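Long-range contacts in fimbrial structural subunit (Actinomyces naeslundii, PDB 3QDH), which probably forms the shaft of Actinomyces type 2 fimbriae and mediates adhesion to streptococci and host cells, represented here by its C-terminal domains: residues Asn190-Thr195 against Thr244-Val249; Cys196-Glu201 against Val268-Ile273; Ser156-Leu161 against Gly225-Asp230. All coordinates share one frame; numbering follows the deposited sequence.

Interaction 1. Residues Asn190-Thr195 against Thr244-Val249; sequences NAYAGT and TARCYV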
ATOM      1  N   ASN A 190       7.895 -13.701  15.530  1.00 44.97           N
ATOM      2  CA  ASN A 190       9.065 -12.836  15.489  1.00 45.23           C
ATOM      3  C   ASN A 190       9.365 -12.476  14.036  1.00 45.07           C
ATOM      4  O   ASN A 190      10.259 -13.052  13.409  1.00 45.05           O
ATOM      5  CB  ASN A 190      10.280 -13.497  16.158  1.00 45.34           C
ATOM      6  CG  ASN A 190      11.463 -12.540  16.318  1.00 45.95           C
ATOM      7  OD1 ASN A 190      11.383 -11.359  15.969  1.00 46.43           O
ATOM      8  ND2 ASN A 190      12.566 -13.052  16.854  1.00 46.40           N
ATOM      9  N   ALA A 191       8.606 -11.513  13.519  1.00 44.96           N
ATOM     10  CA  ALA A 191       8.682 -11.106  12.117  1.00 44.72           C
ATOM     11  C   ALA A 191      10.048 -10.578  11.681  1.00 44.49           C
ATOM     12  O   ALA A 191      10.394 -10.680  10.505  1.00 44.68           O
ATOM     13  CB  ALA A 191       7.590 -10.086  11.799  1.00 44.78           C
ATOM     14  N   TYR A 192      10.824 -10.027  12.616  1.00 44.24           N
ATOM     15  CA  TYR A 192      12.098  -9.378  12.266  1.00 43.83           C
ATOM     16  C   TYR A 192      13.357 -10.004  12.885  1.00 44.16           C
ATOM     17  O   TYR A 192      14.400  -9.346  13.005  1.00 44.08           O
ATOM     18  CB  TYR A 192      12.015  -7.867  12.530  1.00 43.59           C
ATOM     19  CG  TYR A 192      11.015  -7.184  11.625  1.00 41.43           C
ATOM     20  CD1 TYR A 192      11.371  -6.793  10.332  1.00 39.74           C
ATOM     21  CD2 TYR A 192       9.708  -6.954  12.046  1.00 39.42           C
ATOM     22  CE1 TYR A 192      10.451  -6.178   9.489  1.00 37.93           C
ATOM     23  CE2 TYR A 192       8.779  -6.344  11.210  1.00 38.25           C
ATOM     24  CZ  TYR A 192       9.159  -5.958   9.938  1.00 37.41           C
ATOM     25  OH  TYR A 192       8.246  -5.353   9.114  1.00 36.69           O
ATOM     26  N   ALA A 193      13.253 -11.285  13.234  1.00 44.34           N
ATOM     27  CA  ALA A 193      14.358 -12.065  13.802  1.00 44.64           C
ATOM     28  C   ALA A 193      15.605 -12.056  12.929  1.00 44.86           C
ATOM     29  O   ALA A 193      15.517 -11.972  11.704  1.00 44.92           O
ATOM     30  CB  ALA A 193      13.913 -13.493  14.029  1.00 44.63           C
ATOM     31  N   GLY A 194      16.768 -12.151  13.572  1.00 45.15           N
ATOM     32  CA  GLY A 194      18.031 -12.341  12.857  1.00 45.59           C
ATOM     33  C   GLY A 194      18.059 -13.716  12.212  1.00 45.84           C
ATOM     34  O   GLY A 194      18.615 -13.894  11.126  1.00 45.88           O
ATOM     35  N   THR A 195      17.450 -14.682  12.896  1.00 46.12           N
ATOM     36  CA  THR A 195      17.255 -16.034  12.378  1.00 46.37           C
ATOM     37  C   THR A 195      15.774 -16.386  12.499  1.00 46.50           C
ATOM     38  O   THR A 195      15.238 -16.473  13.609  1.00 46.46           O
ATOM     39  CB  THR A 195      18.117 -17.065  13.150  1.00 46.48           C
ATOM     40  OG1 THR A 195      19.503 -16.715  13.030  1.00 46.32           O
ATOM     41  CG2 THR A 195      17.897 -18.485  12.612  1.00 46.42           C
ATOM     42  N   THR A 244      15.268  -4.524   6.020  1.00 34.77           N
ATOM     43  CA  THR A 244      15.400  -4.893   4.613  1.00 34.53           C
ATOM     44  C   THR A 244      15.071  -6.373   4.396  1.00 34.19           C
ATOM     45  O   THR A 244      15.250  -6.899   3.296  1.00 33.89           O
ATOM     46  CB  THR A 244      16.832  -4.634   4.092  1.00 34.81           C
ATOM     47  OG1 THR A 244      17.777  -5.212   5.003  1.00 35.00           O
ATOM     48  CG2 THR A 244      17.104  -3.146   3.940  1.00 35.04           C
ATOM     49  N   ALA A 245      14.606  -7.031   5.455  1.00 34.05           N
ATOM     50  CA  ALA A 245      14.209  -8.437   5.417  1.00 34.19           C
ATOM     51  C   ALA A 245      13.128  -8.702   6.460  1.00 34.13           C
ATOM     52  O   ALA A 245      13.116  -8.065   7.510  1.00 34.11           O
ATOM     53  CB  ALA A 245      15.422  -9.347   5.656  1.00 33.91           C
ATOM     54  N   ARG A 246      12.220  -9.634   6.163  1.00 34.22           N
ATOM     55  CA  ARG A 246      11.144 -10.007   7.086  1.00 34.43           C
ATOM     56  C   ARG A 246      10.887 -11.515   7.050  1.00 34.89           C
ATOM     57  O   ARG A 246      10.975 -12.137   5.986  1.00 34.91           O
ATOM     58  CB  ARG A 246       9.853  -9.240   6.764  1.00 34.36           C
ATOM     59  CG  ARG A 246       8.778  -9.341   7.844  1.00 34.08           C
ATOM     60  CD  ARG A 246       7.438  -8.769   7.395  1.00 34.08           C
ATOM     61  NE  ARG A 246       6.340  -9.216   8.257  1.00 33.88           N
ATOM     62  CZ  ARG A 246       5.651  -8.440   9.091  1.00 34.49           C
ATOM     63  NH1 ARG A 246       5.918  -7.141   9.198  1.00 34.04           N
ATOM     64  NH2 ARG A 246       4.679  -8.967   9.821  1.00 34.50           N
ATOM     65  N   CYS A 247      10.569 -12.085   8.212  1.00 35.22           N
ATOM     66  CA  CYS A 247      10.287 -13.517   8.350  1.00 35.84           C
ATOM     67  C   CYS A 247       8.825 -13.864   8.095  1.00 35.24           C
ATOM     68  O   CYS A 247       7.907 -13.154   8.530  1.00 34.78           O
ATOM     69  CB  CYS A 247      10.655 -14.022   9.749  1.00 36.57           C
ATOM     70  SG  CYS A 247      12.362 -13.820  10.256  1.00 39.91           S
ATOM     71  N   TYR A 248       8.630 -14.979   7.395  1.00 34.56           N
ATOM     72  CA  TYR A 248       7.324 -15.599   7.230  1.00 34.14           C
ATOM     73  C   TYR A 248       7.431 -17.096   7.545  1.00 34.28           C
ATOM     74  O   TYR A 248       8.534 -17.624   7.717  1.00 33.84           O
ATOM     75  CB  TYR A 248       6.812 -15.402   5.805  1.00 33.96           C
ATOM     76  CG  TYR A 248       6.315 -14.010   5.489  1.00 33.22           C
ATOM     77  CD1 TYR A 248       4.959 -13.703   5.578  1.00 32.80           C
ATOM     78  CD2 TYR A 248       7.196 -13.007   5.081  1.00 32.46           C
ATOM     79  CE1 TYR A 248       4.488 -12.430   5.281  1.00 31.88           C
ATOM     80  CE2 TYR A 248       6.733 -11.722   4.778  1.00 31.61           C
ATOM     81  CZ  TYR A 248       5.376 -11.446   4.883  1.00 31.93           C
ATOM     82  OH  TYR A 248       4.893 -10.196   4.585  1.00 30.55           O
ATOM     83  N   VAL A 249       6.282 -17.763   7.628  1.00 34.58           N
ATOM     84  CA  VAL A 249       6.224 -19.197   7.924  1.00 35.32           C
ATOM     85  C   VAL A 249       5.476 -19.944   6.815  1.00 35.79           C
ATOM     86  O   VAL A 249       4.293 -19.688   6.558  1.00 35.96           O
ATOM     87  CB  VAL A 249       5.581 -19.471   9.311  1.00 35.34           C
ATOM     88  CG1 VAL A 249       5.412 -20.970   9.555  1.00 35.49           C
ATOM     89  CG2 VAL A 249       6.416 -18.847  10.422  1.00 35.18           C
TER

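Interaction 2. Residues Cys196-Glu201 against Val268-Ile273; sequences CTKDKE and VTPVKI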
ATOM      1  N   CYS A 196      15.122 -16.581  11.354  1.00 46.71           N
ATOM      2  CA  CYS A 196      13.675 -16.824  11.302  1.00 46.92           C
ATOM      3  C   CYS A 196      13.257 -18.157  11.938  1.00 47.46           C
ATOM      4  O   CYS A 196      13.988 -19.147  11.867  1.00 47.53           O
ATOM      5  CB  CYS A 196      13.165 -16.725   9.859  1.00 46.53           C
ATOM      6  SG  CYS A 196      13.425 -15.096   9.087  1.00 45.34           S
ATOM      7  N   THR A 197      12.066 -18.160  12.534  1.00 48.00           N
ATOM      8  CA  THR A 197      11.569 -19.261  13.365  1.00 48.81           C
ATOM      9  C   THR A 197      10.275 -19.873  12.795  1.00 49.12           C
ATOM     10  O   THR A 197       9.584 -19.244  11.988  1.00 49.24           O
ATOM     11  CB  THR A 197      11.345 -18.763  14.827  1.00 48.77           C
ATOM     12  OG1 THR A 197      12.581 -18.269  15.360  1.00 49.15           O
ATOM     13  CG2 THR A 197      10.821 -19.867  15.734  1.00 49.07           C
ATOM     14  N   LYS A 198       9.956 -21.097  13.218  1.00 49.54           N
ATOM     15  CA  LYS A 198       8.730 -21.794  12.803  1.00 49.95           C
ATOM     16  C   LYS A 198       7.439 -21.213  13.401  1.00 50.18           C
ATOM     17  O   LYS A 198       6.341 -21.559  12.959  1.00 50.12           O
ATOM     18  CB  LYS A 198       8.819 -23.288  13.146  1.00 50.00           C
ATOM     19  CG  LYS A 198       9.731 -24.102  12.241  1.00 50.10           C
ATOM     20  CD  LYS A 198       9.730 -25.575  12.653  1.00 50.32           C
ATOM     21  CE  LYS A 198      10.450 -26.460  11.640  1.00 50.51           C
ATOM     22  NZ  LYS A 198      11.897 -26.137  11.466  1.00 50.81           N
ATOM     23  N   ASP A 199       7.576 -20.342  14.402  1.00 50.61           N
ATOM     24  CA  ASP A 199       6.427 -19.765  15.116  1.00 51.02           C
ATOM     25  C   ASP A 199       5.564 -18.843  14.251  1.00 51.08           C
ATOM     26  O   ASP A 199       6.056 -17.859  13.694  1.00 51.22           O
ATOM     27  CB  ASP A 199       6.893 -19.032  16.377  1.00 51.18           C
ATOM     28  CG  ASP A 199       7.193 -19.978  17.520  1.00 51.74           C
ATOM     29  OD1 ASP A 199       8.386 -20.231  17.786  1.00 52.58           O
ATOM     30  OD2 ASP A 199       6.232 -20.482  18.142  1.00 52.30           O
ATOM     31  N   LYS A 200       4.274 -19.167  14.161  1.00 51.15           N
ATOM     32  CA  LYS A 200       3.349 -18.458  13.276  1.00 51.22           C
ATOM     33  C   LYS A 200       2.093 -17.969  14.003  1.00 51.25           C
ATOM     34  O   LYS A 200       1.810 -18.393  15.128  1.00 51.33           O
ATOM     35  CB  LYS A 200       2.963 -19.352  12.085  1.00 51.25           C
ATOM     36  CG  LYS A 200       1.971 -20.474  12.410  1.00 51.34           C
ATOM     37  CD  LYS A 200       1.762 -21.412  11.224  1.00 51.52           C
ATOM     38  CE  LYS A 200       0.539 -22.307  11.410  1.00 51.56           C
ATOM     39  NZ  LYS A 200       0.685 -23.293  12.523  1.00 51.26           N
ATOM     40  N   GLU A 201       1.356 -17.069  13.351  1.00 51.07           N
ATOM     41  CA  GLU A 201       0.043 -16.622  13.821  1.00 51.01           C
ATOM     42  C   GLU A 201      -0.810 -16.118  12.655  1.00 50.63           C
ATOM     43  O   GLU A 201      -0.292 -15.839  11.568  1.00 50.71           O
ATOM     44  CB  GLU A 201       0.170 -15.546  14.916  1.00 51.07           C
ATOM     45  CG  GLU A 201       0.626 -14.172  14.427  1.00 52.11           C
ATOM     46  CD  GLU A 201       0.706 -13.137  15.537  1.00 53.13           C
ATOM     47  OE1 GLU A 201       1.669 -12.342  15.533  1.00 53.35           O
ATOM     48  OE2 GLU A 201      -0.187 -13.114  16.416  1.00 54.03           O
ATOM     49  N   VAL A 268       6.632 -27.524   8.355  1.00 41.39           N
ATOM     50  CA  VAL A 268       6.682 -26.073   8.573  1.00 41.34           C
ATOM     51  C   VAL A 268       8.089 -25.521   8.302  1.00 41.33           C
ATOM     52  O   VAL A 268       9.066 -25.978   8.892  1.00 41.45           O
ATOM     53  CB  VAL A 268       6.213 -25.700  10.011  1.00 41.49           C
ATOM     54  CG1 VAL A 268       6.423 -24.216  10.293  1.00 41.61           C
ATOM     55  CG2 VAL A 268       4.744 -26.084  10.228  1.00 41.23           C
ATOM     56  N   THR A 269       8.178 -24.534   7.409  1.00 41.19           N
ATOM     57  CA  THR A 269       9.461 -23.950   7.015  1.00 40.99           C
ATOM     58  C   THR A 269       9.499 -22.430   7.243  1.00 40.88           C
ATOM     59  O   THR A 269       8.656 -21.700   6.714  1.00 40.63           O
ATOM     60  CB  THR A 269       9.792 -24.274   5.536  1.00 41.08           C
ATOM     61  OG1 THR A 269       9.724 -25.690   5.330  1.00 41.63           O
ATOM     62  CG2 THR A 269      11.186 -23.777   5.156  1.00 40.88           C
ATOM     63  N   PRO A 270      10.476 -21.951   8.039  1.00 40.69           N
ATOM     64  CA  PRO A 270      10.699 -20.509   8.180  1.00 40.45           C
ATOM     65  C   PRO A 270      11.368 -19.931   6.934  1.00 40.09           C
ATOM     66  O   PRO A 270      12.347 -20.496   6.446  1.00 40.08           O
ATOM     67  CB  PRO A 270      11.656 -20.411   9.378  1.00 40.49           C
ATOM     68  CG  PRO A 270      11.617 -21.760  10.040  1.00 40.72           C
ATOM     69  CD  PRO A 270      11.358 -22.724   8.930  1.00 40.72           C
ATOM     70  N   VAL A 271      10.843 -18.818   6.424  1.00 39.84           N
ATOM     71  CA  VAL A 271      11.419 -18.168   5.238  1.00 39.49           C
ATOM     72  C   VAL A 271      11.761 -16.688   5.473  1.00 39.43           C
ATOM     73  O   VAL A 271      10.955 -15.937   6.022  1.00 39.14           O
ATOM     74  CB  VAL A 271      10.517 -18.325   3.976  1.00 39.54           C
ATOM     75  CG1 VAL A 271      10.470 -19.781   3.525  1.00 39.23           C
ATOM     76  CG2 VAL A 271       9.103 -17.799   4.226  1.00 39.47           C
ATOM     77  N   LYS A 272      12.961 -16.295   5.050  1.00 39.22           N
ATOM     78  CA  LYS A 272      13.450 -14.919   5.171  1.00 39.50           C
ATOM     79  C   LYS A 272      13.330 -14.192   3.832  1.00 39.16           C
ATOM     80  O   LYS A 272      14.073 -14.475   2.886  1.00 39.25           O
ATOM     81  CB  LYS A 272      14.905 -14.910   5.666  1.00 39.60           C
ATOM     82  CG  LYS A 272      15.519 -13.519   5.881  1.00 40.68           C
ATOM     83  CD  LYS A 272      16.957 -13.603   6.412  1.00 41.74           C
ATOM     84  CE  LYS A 272      17.958 -13.985   5.316  1.00 42.73           C
ATOM     85  NZ  LYS A 272      19.276 -14.455   5.849  1.00 43.18           N
ATOM     86  N   ILE A 273      12.380 -13.262   3.765  1.00 38.81           N
ATOM     87  CA  ILE A 273      12.123 -12.476   2.556  1.00 38.44           C
ATOM     88  C   ILE A 273      12.965 -11.200   2.570  1.00 38.42           C
ATOM     89  O   ILE A 273      12.899 -10.424   3.521  1.00 38.02           O
ATOM     90  CB  ILE A 273      10.615 -12.103   2.436  1.00 38.18           C
ATOM     91  CG1 ILE A 273       9.713 -13.343   2.563  1.00 38.29           C
ATOM     92  CG2 ILE A 273      10.335 -11.312   1.158  1.00 37.60           C
ATOM     93  CD1 ILE A 273       9.964 -14.454   1.538  1.00 37.78           C
TER

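Interaction 3. Residues Ser156-Leu161 against Gly225-Asp230; sequences SRWGDL and GLFISD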
ATOM      1  N   SER A 156       7.431   1.764   0.818  1.00 19.60           N
ATOM      2  CA  SER A 156       6.956   0.451   1.219  1.00 20.15           C
ATOM      3  C   SER A 156       7.867  -0.583   0.544  1.00 20.79           C
ATOM      4  O   SER A 156       8.058  -0.550  -0.673  1.00 20.49           O
ATOM      5  CB  SER A 156       5.503   0.266   0.778  1.00 20.24           C
ATOM      6  OG  SER A 156       4.984  -0.973   1.215  1.00 20.86           O
ATOM      7  N   ARG A 157       8.426  -1.485   1.348  1.00 21.68           N
ATOM      8  CA  ARG A 157       9.407  -2.452   0.862  1.00 22.57           C
ATOM      9  C   ARG A 157       8.824  -3.847   0.709  1.00 22.61           C
ATOM     10  O   ARG A 157       8.092  -4.324   1.581  1.00 22.43           O
ATOM     11  CB  ARG A 157      10.635  -2.486   1.769  1.00 23.08           C
ATOM     12  CG  ARG A 157      11.378  -1.164   1.799  1.00 24.99           C
ATOM     13  CD  ARG A 157      12.836  -1.344   2.181  1.00 29.33           C
ATOM     14  NE  ARG A 157      13.694  -0.386   1.477  1.00 31.95           N
ATOM     15  CZ  ARG A 157      13.790   0.906   1.782  1.00 32.47           C
ATOM     16  NH1 ARG A 157      13.081   1.414   2.787  1.00 32.96           N
ATOM     17  NH2 ARG A 157      14.595   1.693   1.079  1.00 32.52           N
ATOM     18  N   TRP A 158       9.157  -4.479  -0.414  1.00 22.83           N
ATOM     19  CA  TRP A 158       8.571  -5.759  -0.804  1.00 23.39           C
ATOM     20  C   TRP A 158       9.631  -6.699  -1.377  1.00 23.98           C
ATOM     21  O   TRP A 158      10.601  -6.260  -1.999  1.00 23.69           O
ATOM     22  CB  TRP A 158       7.449  -5.535  -1.827  1.00 23.12           C
ATOM     23  CG  TRP A 158       6.255  -4.843  -1.228  1.00 23.22           C
ATOM     24  CD1 TRP A 158       6.177  -3.531  -0.833  1.00 23.62           C
ATOM     25  CD2 TRP A 158       4.976  -5.420  -0.945  1.00 23.25           C
ATOM     26  NE1 TRP A 158       4.934  -3.262  -0.323  1.00 22.57           N
ATOM     27  CE2 TRP A 158       4.173  -4.399  -0.381  1.00 22.91           C
ATOM     28  CE3 TRP A 158       4.424  -6.696  -1.118  1.00 24.00           C
ATOM     29  CZ2 TRP A 158       2.853  -4.618   0.017  1.00 23.60           C
ATOM     30  CZ3 TRP A 158       3.113  -6.913  -0.719  1.00 24.35           C
ATOM     31  CH2 TRP A 158       2.340  -5.877  -0.159  1.00 24.06           C
ATOM     32  N   GLY A 159       9.439  -7.993  -1.152  1.00 24.90           N
ATOM     33  CA  GLY A 159      10.337  -9.004  -1.694  1.00 26.25           C
ATOM     34  C   GLY A 159       9.564 -10.181  -2.251  1.00 27.43           C
ATOM     35  O   GLY A 159       8.359 -10.320  -2.022  1.00 27.42           O
ATOM     36  N   ASP A 160      10.259 -11.038  -2.985  1.00 28.37           N
ATOM     37  CA  ASP A 160       9.607 -12.176  -3.617  1.00 29.59           C
ATOM     38  C   ASP A 160      10.082 -13.493  -3.010  1.00 29.87           C
ATOM     39  O   ASP A 160      11.019 -13.521  -2.210  1.00 29.92           O
ATOM     40  CB  ASP A 160       9.805 -12.144  -5.138  1.00 29.83           C
ATOM     41  CG  ASP A 160      11.263 -12.106  -5.547  1.00 31.45           C
ATOM     42  OD1 ASP A 160      12.142 -12.398  -4.711  1.00 33.29           O
ATOM     43  OD2 ASP A 160      11.531 -11.783  -6.724  1.00 34.26           O
ATOM     44  N   LEU A 161       9.407 -14.576  -3.373  1.00 30.49           N
ATOM     45  CA  LEU A 161       9.735 -15.901  -2.864  1.00 30.91           C
ATOM     46  C   LEU A 161       9.536 -16.908  -3.983  1.00 31.32           C
ATOM     47  O   LEU A 161       8.487 -16.919  -4.631  1.00 31.03           O
ATOM     48  CB  LEU A 161       8.845 -16.247  -1.664  1.00 31.03           C
ATOM     49  CG  LEU A 161       8.988 -17.608  -0.967  1.00 30.77           C
ATOM     50  CD1 LEU A 161      10.324 -17.733  -0.248  1.00 31.70           C
ATOM     51  CD2 LEU A 161       7.834 -17.818   0.011  1.00 31.27           C
ATOM     52  N   GLY A 225       5.460 -11.058  -4.637  1.00 29.47           N
ATOM     53  CA  GLY A 225       5.561  -9.994  -3.647  1.00 28.19           C
ATOM     54  C   GLY A 225       5.042 -10.357  -2.280  1.00 27.27           C
ATOM     55  O   GLY A 225       3.909 -10.813  -2.140  1.00 26.89           O
ATOM     56  N   LEU A 226       5.892 -10.156  -1.275  1.00 26.61           N
ATOM     57  CA  LEU A 226       5.495 -10.196   0.131  1.00 26.01           C
ATOM     58  C   LEU A 226       6.021  -8.942   0.825  1.00 25.36           C
ATOM     59  O   LEU A 226       7.135  -8.499   0.546  1.00 25.09           O
ATOM     60  CB  LEU A 226       6.040 -11.457   0.827  1.00 25.94           C
ATOM     61  CG  LEU A 226       5.378 -12.809   0.495  1.00 25.78           C
ATOM     62  CD1 LEU A 226       6.262 -13.965   0.955  1.00 25.46           C
ATOM     63  CD2 LEU A 226       3.993 -12.942   1.108  1.00 24.82           C
ATOM     64  N   PHE A 227       5.219  -8.381   1.728  1.00 24.71           N
ATOM     65  CA  PHE A 227       5.586  -7.157   2.457  1.00 24.11           C
ATOM     66  C   PHE A 227       6.787  -7.380   3.383  1.00 23.95           C
ATOM     67  O   PHE A 227       6.886  -8.412   4.043  1.00 23.82           O
ATOM     68  CB  PHE A 227       4.376  -6.645   3.245  1.00 24.26           C
ATOM     69  CG  PHE A 227       4.677  -5.486   4.152  1.00 24.07           C
ATOM     70  CD1 PHE A 227       4.909  -4.209   3.626  1.00 23.08           C
ATOM     71  CD2 PHE A 227       4.714  -5.663   5.533  1.00 23.54           C
ATOM     72  CE1 PHE A 227       5.173  -3.140   4.464  1.00 22.56           C
ATOM     73  CE2 PHE A 227       4.977  -4.595   6.380  1.00 23.02           C
ATOM     74  CZ  PHE A 227       5.211  -3.333   5.844  1.00 23.26           C
ATOM     75  N   ILE A 228       7.705  -6.416   3.415  1.00 23.55           N
ATOM     76  CA  ILE A 228       8.875  -6.510   4.288  1.00 23.13           C
ATOM     77  C   ILE A 228       8.811  -5.501   5.431  1.00 23.05           C
ATOM     78  O   ILE A 228       8.876  -5.884   6.603  1.00 23.04           O
ATOM     79  CB  ILE A 228      10.190  -6.367   3.489  1.00 23.03           C
ATOM     80  CG1 ILE A 228      10.401  -7.616   2.630  1.00 23.05           C
ATOM     81  CG2 ILE A 228      11.395  -6.171   4.424  1.00 23.65           C
ATOM     82  CD1 ILE A 228      11.544  -7.503   1.670  1.00 21.97           C
ATOM     83  N   SER A 229       8.672  -4.220   5.073  1.00 22.75           N
ATOM     84  CA  SER A 229       8.680  -3.116   6.036  1.00 21.88           C
ATOM     85  C   SER A 229       8.300  -1.818   5.326  1.00 21.58           C
ATOM     86  O   SER A 229       8.310  -1.748   4.095  1.00 21.24           O
ATOM     87  CB  SER A 229      10.072  -2.944   6.635  1.00 22.13           C
ATOM     88  OG  SER A 229      10.951  -2.382   5.677  1.00 21.80           O
ATOM     89  N   ASP A 230       7.965  -0.792   6.106  1.00 21.22           N
ATOM     90  CA  ASP A 230       7.749   0.538   5.531  1.00 20.72           C
ATOM     91  C   ASP A 230       8.494   1.635   6.295  1.00 20.10           C
ATOM     92  O   ASP A 230       9.069   1.385   7.357  1.00 19.50           O
ATOM     93  CB  ASP A 230       6.249   0.847   5.341  1.00 20.79           C
ATOM     94  CG  ASP A 230       5.485   0.920   6.654  1.00 21.93           C
ATOM     95  OD1 ASP A 230       5.930   1.632   7.578  1.00 23.23           O
ATOM     96  OD2 ASP A 230       4.417   0.278   6.761  1.00 23.76           O
TER
HETATM   97  O   HOH W   1      11.334   0.417   5.068  1.00 43.65           O

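Interaction 1. Residues Asn190-Thr195 against Thr244-Val249
The phenol ring of Tyr192 carries Arg246 CG over one face, a CH-pi contact with 4.2 Å between CG and the ring centroid, offset toward the rim. The guanidinium of the same arginine has Ala191 CB over one of its own faces, 3.7 Å from NH2, and Tyr192 OH near its edge. The two planes stand 75° apart, which rules out stacking: the arginine chain passes across the ring and meets its hydroxyl end. Ala191 and Tyr192 are the middle residues of a type I beta turn, Asn190 to Ala193, in a loop folded against the start of strand 245-254 within the SpaA-like domain, which has the CnaB-type fold.

Arg246 places CG anti to its backbone N (chi1 -168°) and stays extended as far as NE, which carries the guanidinium past Tyr192 to the methyl of Ala191. NH1 donates to Tyr192 OH over 2.9 Å, in a bent bond tilted out of the guanidinium plane. That hydroxyl also bonds to the carbonyl of Ile228, and NH2 forms a salt bridge with Asp238, so both ends of the group are tethered.

The backbone supplies a straighter link: Cys247 N donates to Ala191 O at 2.7 Å, with 174° at the hydrogen. The same oxygen receives a CH contact from Arg246 CA at 3.6 Å. Beyond it Cys247, disulfide-bonded to Cys196, turns its side chain toward the turn, and its SG lies 4.1 Å from Ala193 CB.

Interaction 2. Residues Cys196-Glu201 against Val268-Ile273
Val268 O is the polar atom that Lys198 approaches most closely, yet it is a carbon that comes nearest: Lys198 CE stands 3.1 Å from this oxygen, while NZ remains 3.8 Å from it. The bend of the lysine chain at its last torsion (chi4 62°) sets NZ beside the carbonyl rather than against it, and the pair is not a hydrogen bond. A methylene next to an ammonium group is probably somewhat polarised, which would make the close approach mildly attractive.

Further back along the same side chain the contact is apolar. Lys198 CB lies 3.8 Å from Val268 CG1, the branch opposite the backbone N (chi1 173°), and Lys198 CG sits 3.7 Å from Pro270 CG. The proline ring is the centre of the contact. Its CB is 3.5 Å from Thr197 O, and its CG reaches the backbone N of Lys198. At the other end Cys196 SG rests 3.7 Å from Lys272 CB.

Residues 196-198 run almost antiparallel to 268-272, their directions 167° apart, but no hydrogen bond joins them, and Pro270 has no N-H to offer. Val268 and Pro270 both point at the loop, which lies over that side of the strand. The strand's backbone bonds go to strand 245-254, to Leu250, Tyr248 and Arg246. Thr269 and Val271, pointing the other way, meet strand 283-285. Past Lys198, backbone bonds join Asp199 to Lys189, just past strand 182-188, and Glu201 to Lys187 within it, while the disulfide from Cys196 to Cys247 fastens the start of the loop to strand 245-254.

Interaction 3. Residues Ser156-Leu161 against Gly225-Asp230
Trp158 lays the face of its six-membered ring over Phe227 CB, which stands 4.0 Å from the ring centroid and only 8° off the normal, a well-centred CH-pi contact. The phenyl group beyond turns its edge to the indole: the centroids of the five-membered ring of Trp158 and the ring of Phe227 are 5.8 Å apart with planes at 72°, a T-shaped pair. Trp158 NE1 donates to Ser156 OG at 2.8 Å. This bond should limit rotation of the indole, and the same hydroxyl oxygen lies at the edge of the Phe227 ring.

The two strand segments run antiparallel with a strong twist, their N-to-C directions 137° apart. Gly159 and Leu226 form a hydrogen-bonded pair, with Gly159 N to Leu226 O at 2.9 Å and Leu226 N to Gly159 O at 2.6 Å. Arg157 faces two residues: its O accepts from Ile228 N at 2.8 Å, and its N donates to Ser229 O at 2.8 Å. Ile228 CD1 closes over Gly159 N, 3.6 Å away. A water accepts from Arg157 NH1 and donates to Ser229 OG, which also bonds to Ala243 O.

Two residues opposite one define a classic beta bulge, set where the sheets of two modules meet: strand 220-230 of the SpaA-like, CnaB-type part pairs with strand 154-165, which also pairs with strand 118-131.

Interaction 3 is the buried contact, interaction 1 is partly buried and interaction 2 lies at the surface, and their chemistry follows that order: paired strands with packed aromatic rings, then a turn held by an arginine and one backbone bond, then mostly apolar packing with no hydrogen bond between the two segments. Interactions 1 and 2 share one loop and the adjacent strands 245-254 and 268-274, and the disulfide joins them covalently. Interaction 1 reaches interaction 3 through two tyrosine hydroxyls, that of Tyr192 and that of Tyr248, whose OH lies 2.7 Å from Phe227 O. Ile273 of interaction 2 instead packs its CD1 against the CD1 atoms of both Leu161 and Leu226.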